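Local coordinates for ferrichrome ABC transporter substrate-binding protein (PDB 5FLY), which probably binds ferrichrome-type iron siderophores outside the cell and delivers them to an ABC transporter for uptake, at residues A[82-87]-A[102-107]. Sequence-based numbering, arbitrary orientation.
Sequences PDLIIT and PTIAFD
I85 and T87 of strand 84-88 bind segment 102-107 through four backbone hydrogen bonds. I85 N donates to P102 O, and I85 O accepts from I104 N at 2.9 Å. T87 N then reaches I104 O with a nearly straight N-H...O angle of 173°. The last bond, F106 N to T87 O, is more bent, at 145°. CA-H...O contacts fill in between, such as T103 CA to I85 O at 3.3 Å.

Side chains pack on both faces of the sheet. On one, I86 and I104 lie side by side, their CD1 atoms 3.9 Å apart, and L84 CD1 meets I104 CD1 at 4.1 Å. I86 CG2 sits at the edge of the F106 ring, 3.8 Å from CE2. Helix 113-124 and strand 5-12 touch this side. On the other face, T87 OG1 stands opposite the backbone N (chi1 -167°) and is hydrogen-bonded to D91 OD2. This leaves T87 CG2 between N and the carbonyl carbon, against A105 CB at 3.8 Å. T103 OG1 lies against I85 CB and is hydrogen-bonded to A101 O.

The strands run parallel. Joined through helix 94-100, they form a beta-alpha-beta unit at one margin of the five-stranded parallel sheet of a class III solute-binding protein.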
loop_
_atom_site.group_PDB
_atom_site.type_symbol
_atom_site.label_atom_id
_atom_site.label_comp_id
_atom_site.label_asym_id
_atom_site.label_seq_id
_atom_site.Cartn_x
_atom_site.Cartn_y
_atom_site.Cartn_z
ATOM N N PRO A 82 25.416 1.229 4.768
ATOM C CA PRO A 82 24.337 0.444 5.368
ATOM C C PRO A 82 24.807 -0.900 5.925
ATOM O O PRO A 82 25.807 -1.435 5.434
ATOM C CB PRO A 82 23.372 0.220 4.193
ATOM C CG PRO A 82 24.231 0.315 2.975
ATOM C CD PRO A 82 25.307 1.291 3.296
ATOM N N ASP A 83 24.115 -1.433 6.925
ATOM C CA ASP A 83 24.318 -2.836 7.290
ATOM C C ASP A 83 23.146 -3.696 6.808
ATOM O O ASP A 83 23.172 -4.917 6.950
ATOM C CB ASP A 83 24.566 -3.000 8.802
ATOM C CG ASP A 83 23.402 -2.564 9.684
ATOM O OD1 ASP A 83 22.377 -2.043 9.203
ATOM O OD2 ASP A 83 23.551 -2.752 10.921
ATOM N N LEU A 84 22.158 -3.060 6.181
ATOM C CA LEU A 84 21.000 -3.755 5.636
ATOM C C LEU A 84 20.347 -2.859 4.600
ATOM O O LEU A 84 20.143 -1.668 4.857
ATOM C CB LEU A 84 19.995 -4.116 6.751
ATOM C CG LEU A 84 18.693 -4.784 6.302
ATOM C CD1 LEU A 84 18.949 -6.144 5.688
ATOM C CD2 LEU A 84 17.716 -4.919 7.478
ATOM N N ILE A 85 20.002 -3.442 3.446
ATOM C CA ILE A 85 19.308 -2.740 2.371
ATOM C C ILE A 85 17.989 -3.443 2.080
ATOM O O ILE A 85 17.962 -4.660 2.020
ATOM C CB ILE A 85 20.160 -2.702 1.090
ATOM C CG1 ILE A 85 21.484 -1.969 1.354
ATOM C CG2 ILE A 85 19.388 -2.061 -0.054
ATOM C CD1 ILE A 85 22.539 -2.214 0.293
ATOM N N ILE A 86 16.906 -2.669 1.961
ATOM C CA ILE A 86 15.575 -3.181 1.655
ATOM C C ILE A 86 15.142 -2.642 0.308
ATOM O O ILE A 86 15.169 -1.444 0.086
ATOM C CB ILE A 86 14.508 -2.755 2.710
ATOM C CG1 ILE A 86 14.985 -3.036 4.134
ATOM C CG2 ILE A 86 13.149 -3.424 2.416
ATOM C CD1 ILE A 86 15.236 -4.476 4.430
ATOM N N THR A 87 14.757 -3.530 -0.605
ATOM C CA THR A 87 14.273 -3.097 -1.911
ATOM C C THR A 87 13.236 -4.086 -2.427
ATOM O O THR A 87 12.736 -4.922 -1.666
ATOM C CB THR A 87 15.438 -2.938 -2.934
ATOM O OG1 THR A 87 14.964 -2.227 -4.089
ATOM C CG2 THR A 87 16.057 -4.293 -3.311
ATOM N N PRO A 102 23.982 -6.859 3.237
ATOM C CA PRO A 102 22.836 -7.777 3.197
ATOM C C PRO A 102 21.607 -7.071 2.643
ATOM O O PRO A 102 21.270 -5.977 3.104
ATOM C CB PRO A 102 22.654 -8.167 4.662
ATOM C CG PRO A 102 24.029 -8.094 5.220
ATOM C CD PRO A 102 24.698 -6.944 4.523
ATOM N N THR A 103 20.972 -7.688 1.652
ATOM C CA THR A 103 19.892 -7.061 0.901
ATOM C C THR A 103 18.677 -7.980 0.873
ATOM O O THR A 103 18.782 -9.150 0.474
ATOM C CB THR A 103 20.331 -6.724 -0.546
ATOM O OG1 THR A 103 21.324 -5.683 -0.526
ATOM C CG2 THR A 103 19.137 -6.260 -1.394
ATOM N N ILE A 104 17.540 -7.453 1.325
ATOM C CA ILE A 104 16.248 -8.121 1.175
ATOM C C ILE A 104 15.473 -7.446 0.058
ATOM O O ILE A 104 15.014 -6.302 0.187
ATOM C CB ILE A 104 15.401 -8.097 2.460
ATOM C CG1 ILE A 104 16.207 -8.624 3.651
ATOM C CG2 ILE A 104 14.177 -8.946 2.303
ATOM C CD1 ILE A 104 15.570 -8.327 4.963
ATOM N N ALA A 105 15.344 -8.175 -1.045
ATOM C CA ALA A 105 14.613 -7.715 -2.207
ATOM C C ALA A 105 13.255 -8.406 -2.230
ATOM O O ALA A 105 13.077 -9.504 -2.762
ATOM C CB ALA A 105 15.393 -7.987 -3.454
ATOM N N PHE A 106 12.297 -7.746 -1.602
ATOM C CA PHE A 106 10.973 -8.313 -1.437
ATOM C C PHE A 106 10.231 -8.542 -2.746
ATOM O O PHE A 106 10.166 -7.663 -3.610
ATOM C CB PHE A 106 10.118 -7.405 -0.568
ATOM C CG PHE A 106 10.377 -7.544 0.909
ATOM C CD1 PHE A 106 9.778 -8.561 1.632
ATOM C CD2 PHE A 106 11.204 -6.649 1.566
ATOM C CE1 PHE A 106 10.024 -8.700 2.995
ATOM C CE2 PHE A 106 11.433 -6.764 2.918
ATOM C CZ PHE A 106 10.851 -7.803 3.632
ATOM N N ASP A 107 9.654 -9.735 -2.839
ATOM C CA ASP A 107 8.597 -10.043 -3.811
ATOM C C ASP A 107 7.316 -9.567 -3.136
ATOM O O ASP A 107 6.712 -10.282 -2.329
ATOM C CB ASP A 107 8.573 -11.547 -4.147
ATOM C CG ASP A 107 7.657 -11.916 -5.334
ATOM O OD1 ASP A 107 6.767 -11.170 -5.791
ATOM O OD2 ASP A 107 7.824 -13.046 -5.797
#